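Long-range contacts in alanine racemase (Corynebacterium glutamicum, PDB 2DY3), which belongs to the alanine racemase family and binds pyridoxal-5'-phosphate in a TIM-type barrel domain that is followed by a largely beta C-terminal domain: residues K28-V33 / M210-P215; I121-G126 / T153-H158; V271-A276 / D305-S310. All blocks are in the same frame, centred on the assembly; numbering follows the deposited sequence.

Contact 1: K28-V33 / M210-P215; sequences KLMAVV and MEMVRP. With PLP (pyridoxal-5'-phosphate), chain F.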
loop_
_atom_site.group_PDB
_atom_site.type_symbol
_atom_site.label_atom_id
_atom_site.label_comp_id
_atom_site.label_asym_id
_atom_site.label_seq_id
_atom_site.Cartn_x
_atom_site.Cartn_y
_atom_site.Cartn_z
ATOM N N LYS B 28 -6.455 -31.319 8.688
ATOM C CA LYS B 28 -5.285 -30.495 8.969
ATOM C C LYS B 28 -5.631 -29.028 8.747
ATOM O O LYS B 28 -6.492 -28.705 7.934
ATOM C CB LYS B 28 -4.118 -30.913 8.075
ATOM C CG LYS B 28 -3.635 -32.331 8.350
ATOM C CD LYS B 28 -2.504 -32.740 7.421
ATOM C CE LYS B 28 -2.013 -34.146 7.753
ATOM N NZ LYS B 28 -0.897 -34.587 6.867
ATOM N N LEU B 29 -4.957 -28.148 9.480
ATOM C CA LEU B 29 -5.202 -26.715 9.382
ATOM C C LEU B 29 -4.060 -25.971 8.700
ATOM O O LEU B 29 -2.993 -25.815 9.280
ATOM C CB LEU B 29 -5.393 -26.123 10.784
ATOM C CG LEU B 29 -6.410 -25.010 11.068
ATOM C CD1 LEU B 29 -5.911 -24.217 12.264
ATOM C CD2 LEU B 29 -6.604 -24.095 9.877
ATOM N N MET B 30 -4.284 -25.519 7.468
ATOM C CA MET B 30 -3.275 -24.745 6.747
ATOM C C MET B 30 -3.654 -23.283 6.903
ATOM O O MET B 30 -4.743 -22.877 6.507
ATOM C CB MET B 30 -3.252 -25.087 5.255
ATOM C CG MET B 30 -2.252 -24.236 4.463
ATOM S SD MET B 30 -2.192 -24.613 2.692
ATOM C CE MET B 30 -0.868 -25.856 2.690
ATOM N N ALA B 31 -2.761 -22.496 7.482
ATOM C CA ALA B 31 -3.029 -21.076 7.681
ATOM C C ALA B 31 -2.538 -20.260 6.489
ATOM O O ALA B 31 -1.347 -20.258 6.176
ATOM C CB ALA B 31 -2.348 -20.590 8.961
ATOM N N VAL B 32 -3.452 -19.564 5.822
ATOM C CA VAL B 32 -3.051 -18.755 4.677
ATOM C C VAL B 32 -2.553 -17.402 5.165
ATOM O O VAL B 32 -3.332 -16.574 5.634
ATOM C CB VAL B 32 -4.218 -18.562 3.680
ATOM C CG1 VAL B 32 -3.782 -17.651 2.534
ATOM C CG2 VAL B 32 -4.652 -19.910 3.137
ATOM N N VAL B 33 -1.248 -17.180 5.048
ATOM C CA VAL B 33 -0.657 -15.929 5.500
ATOM C C VAL B 33 0.066 -15.138 4.425
ATOM O O VAL B 33 1.051 -14.453 4.702
ATOM C CB VAL B 33 0.305 -16.166 6.689
ATOM C CG1 VAL B 33 -0.459 -16.790 7.835
ATOM C CG2 VAL B 33 1.469 -17.060 6.267
ATOM N N MET B 210 -12.387 -32.374 3.685
ATOM C CA MET B 210 -11.404 -33.268 3.087
ATOM C C MET B 210 -10.299 -33.520 4.104
ATOM O O MET B 210 -10.576 -33.618 5.293
ATOM C CB MET B 210 -10.839 -32.640 1.812
ATOM C CG MET B 210 -11.918 -32.282 0.816
ATOM S SD MET B 210 -11.281 -31.823 -0.788
ATOM C CE MET B 210 -11.022 -33.445 -1.505
ATOM N N GLU B 211 -9.051 -33.616 3.661
ATOM C CA GLU B 211 -7.958 -33.868 4.602
ATOM C C GLU B 211 -7.371 -32.584 5.175
ATOM O O GLU B 211 -6.674 -32.603 6.194
ATOM C CB GLU B 211 -6.827 -34.658 3.937
ATOM C CG GLU B 211 -7.176 -36.072 3.479
ATOM C CD GLU B 211 -7.931 -36.092 2.164
ATOM O OE1 GLU B 211 -7.856 -35.093 1.415
ATOM O OE2 GLU B 211 -8.586 -37.116 1.872
ATOM N N MET B 212 -7.649 -31.464 4.519
ATOM C CA MET B 212 -7.104 -30.195 4.973
ATOM C C MET B 212 -7.963 -29.023 4.517
ATOM O O MET B 212 -8.586 -29.075 3.459
ATOM C CB MET B 212 -5.673 -30.041 4.437
ATOM C CG MET B 212 -4.884 -28.828 4.950
ATOM S SD MET B 212 -3.169 -28.812 4.318
ATOM C CE MET B 212 -2.287 -29.466 5.702
ATOM N N VAL B 213 -7.999 -27.980 5.342
ATOM C CA VAL B 213 -8.744 -26.766 5.039
ATOM C C VAL B 213 -7.713 -25.635 5.073
ATOM O O VAL B 213 -6.736 -25.711 5.818
ATOM C CB VAL B 213 -9.855 -26.505 6.089
ATOM C CG1 VAL B 213 -10.817 -27.688 6.125
ATOM C CG2 VAL B 213 -9.242 -26.284 7.466
ATOM N N ARG B 214 -7.911 -24.598 4.266
ATOM C CA ARG B 214 -6.955 -23.499 4.240
ATOM C C ARG B 214 -7.576 -22.125 4.343
ATOM O O ARG B 214 -7.664 -21.391 3.359
ATOM C CB ARG B 214 -6.079 -23.567 2.984
ATOM C CG ARG B 214 -6.830 -23.633 1.679
ATOM C CD ARG B 214 -5.897 -23.343 0.504
ATOM N NE ARG B 214 -6.536 -23.570 -0.794
ATOM C CZ ARG B 214 -7.737 -23.112 -1.142
ATOM N NH1 ARG B 214 -8.465 -22.398 -0.293
ATOM N NH2 ARG B 214 -8.204 -23.342 -2.358
ATOM N N PRO B 215 -8.010 -21.751 5.549
ATOM C CA PRO B 215 -8.616 -20.437 5.727
ATOM C C PRO B 215 -7.554 -19.374 5.980
ATOM O O PRO B 215 -6.488 -19.657 6.537
ATOM C CB PRO B 215 -9.530 -20.643 6.929
ATOM C CG PRO B 215 -8.761 -21.617 7.763
ATOM C CD PRO B 215 -8.190 -22.592 6.749
HETATM N N1 PLP F . -6.428 -20.408 -0.814
HETATM C C2 PLP F . -5.881 -19.686 -1.879
HETATM C C2A PLP F . -5.387 -20.432 -3.108
HETATM C C3 PLP F . -5.810 -18.276 -1.784
HETATM O O3 PLP F . -5.281 -17.543 -2.827
HETATM C C4 PLP F . -6.288 -17.620 -0.607
HETATM C C4A PLP F . -6.270 -16.077 -0.461
HETATM C C5 PLP F . -6.855 -18.411 0.453
HETATM C C6 PLP F . -6.908 -19.790 0.330
HETATM C C5A PLP F . -7.405 -17.807 1.709
HETATM O O4P PLP F . -8.758 -17.410 1.530
HETATM P P PLP F . -9.705 -16.713 2.649
HETATM O O1P PLP F . -9.030 -15.527 3.162
HETATM O O2P PLP F . -10.904 -16.403 1.871
HETATM O O3P PLP F . -9.866 -17.774 3.668
#
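The parallel barrel of the N-terminal domain closes here, where Lys28 and Leu29 of strand 28-32 pair with Met212 and Val213 of strand 212-213. Lys28 N donates to Glu211 O (2.8 Å), its carbonyl accepts from Val213 N, and Met30 N returns to Val213 O (3.0 Å). Beyond the short strand, Val32 N still reaches Pro215 O at 3.1 Å, but it stands above the carbonyl plane.

Side chains divide between the two faces. On one, the bend in Met212 at its last torsion (chi3 -100°) lays the methyl CE against Lys28 CB, a tight 3.3 Å, while SD lies 3.8 Å from Met30 CB. On the other, Leu29 CD2 fits against Pro215 CD at 3.8 Å, the two side chains crossing at about a right angle.

At the carboxyl end the pair becomes part of the pyridoxal-5'-phosphate pocket. The guanidinium of Arg214 turns a face to the pyridine, with NH1 2.9 Å from PLP N1, and this cation would probably disfavour protonation of the ring nitrogen. Val32 CG2 touches PLP C6 at 3.6 Å, and Ser199 and Gly216 donate backbone hydrogen bonds to the same ligand.

Strand 56-59 pairs with the other edge of strand 28-32, helix 42-50 packs on Ala31, and helix 199-202 lies against Val213 and Pro215.

Contact 2: I121-G126 / T153-H158; sequences IKIDSG and TGMFTH. With PLP (pyridoxal-5'-phosphate), chain F.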
loop_
_atom_site.group_PDB
_atom_site.type_symbol
_atom_site.label_atom_id
_atom_site.label_comp_id
_atom_site.label_asym_id
_atom_site.label_seq_id
_atom_site.Cartn_x
_atom_site.Cartn_y
_atom_site.Cartn_z
ATOM N N ILE B 121 -1.031 -30.414 -6.899
ATOM C CA ILE B 121 -1.612 -30.025 -8.173
ATOM C C ILE B 121 -2.765 -29.048 -8.016
ATOM O O ILE B 121 -3.774 -29.367 -7.389
ATOM C CB ILE B 121 -2.130 -31.247 -8.966
ATOM C CG1 ILE B 121 -1.064 -32.346 -9.017
ATOM C CG2 ILE B 121 -2.464 -30.826 -10.384
ATOM C CD1 ILE B 121 -1.559 -33.637 -9.651
ATOM N N LYS B 122 -2.602 -27.850 -8.573
ATOM C CA LYS B 122 -3.659 -26.855 -8.520
ATOM C C LYS B 122 -4.598 -27.198 -9.669
ATOM O O LYS B 122 -4.183 -27.244 -10.832
ATOM C CB LYS B 122 -3.103 -25.442 -8.705
ATOM C CG LYS B 122 -4.194 -24.381 -8.777
ATOM C CD LYS B 122 -3.613 -22.972 -8.766
ATOM C CE LYS B 122 -4.686 -21.939 -9.071
ATOM N NZ LYS B 122 -5.765 -21.954 -8.068
ATOM N N ILE B 123 -5.855 -27.448 -9.339
ATOM C CA ILE B 123 -6.842 -27.818 -10.342
ATOM C C ILE B 123 -7.767 -26.685 -10.767
ATOM O O ILE B 123 -8.370 -26.019 -9.931
ATOM C CB ILE B 123 -7.736 -28.973 -9.838
ATOM C CG1 ILE B 123 -6.893 -30.229 -9.609
ATOM C CG2 ILE B 123 -8.862 -29.236 -10.847
ATOM C CD1 ILE B 123 -6.208 -30.751 -10.868
ATOM N N ASP B 124 -7.864 -26.467 -12.075
ATOM C CA ASP B 124 -8.767 -25.448 -12.595
ATOM C C ASP B 124 -10.101 -26.186 -12.611
ATOM O O ASP B 124 -10.364 -26.977 -13.514
ATOM C CB ASP B 124 -8.375 -25.043 -14.019
ATOM C CG ASP B 124 -9.396 -24.111 -14.670
ATOM O OD1 ASP B 124 -10.553 -24.057 -14.198
ATOM O OD2 ASP B 124 -9.046 -23.440 -15.664
ATOM N N SER B 125 -10.929 -25.942 -11.602
ATOM C CA SER B 125 -12.219 -26.616 -11.508
ATOM C C SER B 125 -13.377 -25.867 -12.159
ATOM O O SER B 125 -14.539 -26.119 -11.841
ATOM C CB SER B 125 -12.554 -26.902 -10.041
ATOM O OG SER B 125 -12.560 -25.709 -9.277
ATOM N N GLY B 126 -13.073 -24.943 -13.062
ATOM C CA GLY B 126 -14.142 -24.217 -13.723
ATOM C C GLY B 126 -14.000 -22.710 -13.792
ATOM O O GLY B 126 -14.623 -22.067 -14.633
ATOM N N THR B 153 1.730 -34.693 -3.182
ATOM C CA THR B 153 1.107 -34.794 -1.870
ATOM C C THR B 153 -0.412 -34.702 -1.918
ATOM O O THR B 153 -1.093 -35.068 -0.955
ATOM C CB THR B 153 1.616 -33.696 -0.931
ATOM O OG1 THR B 153 1.074 -33.914 0.378
ATOM C CG2 THR B 153 1.183 -32.318 -1.436
ATOM N N GLY B 154 -0.931 -34.206 -3.038
ATOM C CA GLY B 154 -2.368 -34.076 -3.208
ATOM C C GLY B 154 -2.714 -33.019 -4.242
ATOM O O GLY B 154 -1.853 -32.588 -5.015
ATOM N N MET B 155 -3.981 -32.616 -4.271
ATOM C CA MET B 155 -4.440 -31.577 -5.189
ATOM C C MET B 155 -5.411 -30.655 -4.461
ATOM O O MET B 155 -5.962 -30.997 -3.409
ATOM C CB MET B 155 -5.112 -32.176 -6.436
ATOM C CG MET B 155 -6.254 -33.142 -6.171
ATOM S SD MET B 155 -7.156 -33.525 -7.697
ATOM C CE MET B 155 -5.938 -34.439 -8.603
ATOM N N PHE B 156 -5.608 -29.471 -5.014
ATOM C CA PHE B 156 -6.497 -28.512 -4.395
ATOM C C PHE B 156 -7.079 -27.615 -5.467
ATOM O O PHE B 156 -6.548 -27.523 -6.571
ATOM C CB PHE B 156 -5.730 -27.651 -3.380
ATOM C CG PHE B 156 -4.726 -26.723 -4.010
ATOM C CD1 PHE B 156 -3.576 -27.216 -4.601
ATOM C CD2 PHE B 156 -4.943 -25.356 -4.021
ATOM C CE1 PHE B 156 -2.658 -26.359 -5.190
ATOM C CE2 PHE B 156 -4.034 -24.497 -4.609
ATOM C CZ PHE B 156 -2.888 -24.999 -5.195
ATOM N N THR B 157 -8.189 -26.973 -5.141
ATOM C CA THR B 157 -8.806 -26.047 -6.060
ATOM C C THR B 157 -9.232 -24.888 -5.184
ATOM O O THR B 157 -9.376 -25.027 -3.969
ATOM C CB THR B 157 -10.022 -26.661 -6.788
ATOM O OG1 THR B 157 -10.283 -25.909 -7.982
ATOM C CG2 THR B 157 -11.258 -26.637 -5.895
ATOM N N HIS B 158 -9.401 -23.727 -5.784
ATOM C CA HIS B 158 -9.786 -22.584 -4.999
ATOM C C HIS B 158 -11.227 -22.264 -5.314
ATOM O O HIS B 158 -11.537 -21.742 -6.381
ATOM C CB HIS B 158 -8.878 -21.403 -5.331
ATOM C CG HIS B 158 -9.059 -20.221 -4.429
ATOM N ND1 HIS B 158 -9.157 -20.335 -3.059
ATOM C CD2 HIS B 158 -9.121 -18.896 -4.701
ATOM C CE1 HIS B 158 -9.272 -19.131 -2.527
ATOM N NE2 HIS B 158 -9.251 -18.240 -3.501
HETATM N N1 PLP F . -6.428 -20.408 -0.814
HETATM C C2 PLP F . -5.881 -19.686 -1.879
HETATM C C2A PLP F . -5.387 -20.432 -3.108
HETATM C C3 PLP F . -5.810 -18.276 -1.784
HETATM O O3 PLP F . -5.281 -17.543 -2.827
HETATM C C4 PLP F . -6.288 -17.620 -0.607
HETATM C C4A PLP F . -6.270 -16.077 -0.461
HETATM C C5 PLP F . -6.855 -18.411 0.453
HETATM C C6 PLP F . -6.908 -19.790 0.330
HETATM C C5A PLP F . -7.405 -17.807 1.709
HETATM O O4P PLP F . -8.758 -17.410 1.530
HETATM P P PLP F . -9.705 -16.713 2.649
HETATM O O1P PLP F . -9.030 -15.527 3.162
HETATM O O2P PLP F . -10.904 -16.403 1.871
HETATM O O3P PLP F . -9.866 -17.774 3.668
HETATM O O HOH W 1 -7.847 -23.501 -8.070
#
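Lys122 crosses the side chain of Phe156 obliquely, its CB 3.5 Å from Phe156 CZ. That ring reaches the neighbouring strand because Phe156 CG sits between its own backbone N and carbonyl carbon (chi1 68°); the ring also meets that of His195, the planes about 15° apart. Ile123 comes from the other face of the sheet and lays CG1 on Met155 SD at 3.8 Å.

These strands, 117-122 and 150-156, are joined through helix 134-146 as a beta-alpha-beta unit of the barrel, and they pair in parallel. Ile121 N donates to Gly154 O (3.0 Å), Ile121 O accepts from Phe156 N, and Ile123 N donates to Phe156 O. Further along, a side chain takes over from the backbone: Thr157 OG1 donates to Ile123 O at 2.7 Å, and Ser125 OG, itself bonded to Gln173, lies 2.6 Å from Thr157 OG1. A water accepts from Lys122 NZ (2.6 Å) and His158 N and donates to Ile123 O, bridging the diverging backbones. His158 turns one imidazole face to the pyridine, PLP C2 lying over it toward the rim, 3.5 Å from His158 CE1, and Arg214 packs beside it.

Contact 3: V271-A276 / D305-S310; sequences VPAGYA and DQFVIS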
loop_
_atom_site.group_PDB
_atom_site.type_symbol
_atom_site.label_atom_id
_atom_site.label_comp_id
_atom_site.label_asym_id
_atom_site.label_seq_id
_atom_site.Cartn_x
_atom_site.Cartn_y
_atom_site.Cartn_z
ATOM N N VAL B 271 -6.204 14.596 10.690
ATOM C CA VAL B 271 -5.616 13.330 11.097
ATOM C C VAL B 271 -4.548 12.992 10.064
ATOM O O VAL B 271 -4.807 12.968 8.864
ATOM C CB VAL B 271 -6.693 12.211 11.235
ATOM C CG1 VAL B 271 -7.996 12.671 10.623
ATOM C CG2 VAL B 271 -6.209 10.919 10.617
ATOM N N PRO B 272 -3.315 12.765 10.532
ATOM C CA PRO B 272 -2.118 12.435 9.756
ATOM C C PRO B 272 -2.133 11.127 8.973
ATOM O O PRO B 272 -1.311 10.248 9.213
ATOM C CB PRO B 272 -1.012 12.464 10.813
ATOM C CG PRO B 272 -1.708 11.937 12.011
ATOM C CD PRO B 272 -3.024 12.706 11.976
ATOM N N ALA B 273 -3.064 11.016 8.031
ATOM C CA ALA B 273 -3.175 9.837 7.175
ATOM C C ALA B 273 -3.781 10.279 5.842
ATOM O O ALA B 273 -4.838 10.915 5.829
ATOM C CB ALA B 273 -4.053 8.784 7.837
ATOM N N GLY B 274 -3.101 9.952 4.736
ATOM C CA GLY B 274 -3.572 10.325 3.406
ATOM C C GLY B 274 -3.547 9.157 2.424
ATOM O O GLY B 274 -3.254 8.030 2.823
ATOM N N TYR B 275 -3.838 9.396 1.145
ATOM C CA TYR B 275 -3.847 8.283 0.195
ATOM C C TYR B 275 -2.498 7.598 0.044
ATOM O O TYR B 275 -2.425 6.471 -0.447
ATOM C CB TYR B 275 -4.396 8.694 -1.184
ATOM C CG TYR B 275 -3.768 9.902 -1.841
ATOM C CD1 TYR B 275 -4.324 11.166 -1.695
ATOM C CD2 TYR B 275 -2.630 9.774 -2.628
ATOM C CE1 TYR B 275 -3.765 12.269 -2.317
ATOM C CE2 TYR B 275 -2.059 10.866 -3.248
ATOM C CZ TYR B 275 -2.633 12.113 -3.093
ATOM O OH TYR B 275 -2.086 13.198 -3.732
ATOM N N ALA B 276 -1.432 8.270 0.467
ATOM C CA ALA B 276 -0.106 7.672 0.396
ATOM C C ALA B 276 0.009 6.642 1.517
ATOM O O ALA B 276 0.927 5.817 1.534
ATOM C CB ALA B 276 0.970 8.746 0.564
ATOM N N ASP B 305 -1.092 13.258 2.455
ATOM C CA ASP B 305 -0.639 12.955 3.808
ATOM C C ASP B 305 -1.689 13.065 4.901
ATOM O O ASP B 305 -1.418 12.717 6.051
ATOM C CB ASP B 305 0.533 13.872 4.167
ATOM C CG ASP B 305 1.579 13.934 3.077
ATOM O OD1 ASP B 305 2.184 12.889 2.751
ATOM O OD2 ASP B 305 1.793 15.036 2.545
ATOM N N GLN B 306 -2.885 13.537 4.561
ATOM C CA GLN B 306 -3.904 13.711 5.582
ATOM C C GLN B 306 -5.329 13.901 5.068
ATOM O O GLN B 306 -5.563 14.100 3.874
ATOM C CB GLN B 306 -3.523 14.923 6.450
ATOM C CG GLN B 306 -3.057 16.134 5.625
ATOM C CD GLN B 306 -2.727 17.360 6.465
ATOM O OE1 GLN B 306 -1.863 17.320 7.343
ATOM N NE2 GLN B 306 -3.413 18.463 6.189
ATOM N N PHE B 307 -6.281 13.811 5.993
ATOM C CA PHE B 307 -7.684 14.048 5.684
ATOM C C PHE B 307 -8.281 14.776 6.880
ATOM O O PHE B 307 -7.675 14.819 7.954
ATOM C CB PHE B 307 -8.455 12.753 5.386
ATOM C CG PHE B 307 -8.595 11.818 6.554
ATOM C CD1 PHE B 307 -7.690 10.786 6.744
ATOM C CD2 PHE B 307 -9.678 11.925 7.422
ATOM C CE1 PHE B 307 -7.862 9.879 7.767
ATOM C CE2 PHE B 307 -9.853 11.017 8.449
ATOM C CZ PHE B 307 -8.946 9.992 8.621
ATOM N N VAL B 308 -9.464 15.347 6.697
ATOM C CA VAL B 308 -10.097 16.123 7.756
ATOM C C VAL B 308 -11.432 15.550 8.205
ATOM O O VAL B 308 -12.148 14.912 7.428
ATOM C CB VAL B 308 -10.326 17.582 7.276
ATOM C CG1 VAL B 308 -10.734 18.469 8.438
ATOM C CG2 VAL B 308 -9.068 18.102 6.598
ATOM N N ILE B 309 -11.757 15.789 9.471
ATOM C CA ILE B 309 -13.017 15.332 10.045
ATOM C C ILE B 309 -13.687 16.529 10.714
ATOM O O ILE B 309 -13.005 17.446 11.194
ATOM C CB ILE B 309 -12.795 14.224 11.107
ATOM C CG1 ILE B 309 -11.998 14.781 12.291
ATOM C CG2 ILE B 309 -12.047 13.051 10.491
ATOM C CD1 ILE B 309 -11.854 13.795 13.436
ATOM N N SER B 310 -15.016 16.527 10.738
ATOM C CA SER B 310 -15.744 17.621 11.358
ATOM C C SER B 310 -16.127 17.271 12.788
ATOM O O SER B 310 -16.680 16.205 13.063
ATOM C CB SER B 310 -16.998 17.974 10.545
ATOM O OG SER B 310 -17.850 16.856 10.390
#
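Val271 and Phe307 make the dense part of this contact, in the mixed sheet of the C-terminal domain. They form an antiparallel hydrogen-bonded pair: Val271 N donates almost straight to Phe307 O at 3.1 Å, whereas the return bond from Phe307 N to Val271 O is weak at 3.3 Å. Both side chains lie on one face. With chi1 at 66° the phenyl group of Phe307 is turned back over its own backbone, which brings it under Val271. A CH-pi contact results, with Val271 CG1 over the ring face 3.6 Å from the Phe307 centroid and 24° off its normal, while CG2 touches the rim carbons CE1 and CZ. Ala273 O meets the edge of the same ring, 3.0 Å from CD1. Val289 of strand 288-291 packs on the phenyl group. The backbones are also close at Gly274, whose CA lies 4.0 Å from Asp305 CA, an approach that the lack of a side chain permits.

The looser side is at Gln306. It presents CB to Val271 O (3.4 Å), but the rest of its chain extends away, and the residue, partly exposed, packs on Ile81 of the second subunit. The buried Asp305 carboxylate leads away separately, to a salt bridge with Arg355 of its own chain.

Pro272 is the centre of an inverse gamma turn, closed by Ala273 N to Val271 O at 2.7 Å. The Val271 carbonyl is thus shared between this donor and the weak bond from Phe307 N, so cohesion rests largely on one strong backbone bond and the valine-phenylalanine packing.

In the fold
Contacts 1 and 2 belong to the same parallel sheet and lie 14 Å apart between centres, at opposite ends of its strand order. They meet through Arg214, whose NH2 lies 2.6 Å from Thr157 O, and together they bring Arg214 and His158 to one pyridoxal-5'-phosphate. Along the chain contact 2 falls within the interval that contact 1 spans. Contact 3 follows both in sequence and occupies the other domain, its centre about 38 Å from that of contact 1 and 43 Å from that of contact 2. It nevertheless approaches a pyridoxal-5'-phosphate pocket: the Asp305 side chain comes within about 4 Å of the ligand, alongside Lys34 of the second subunit.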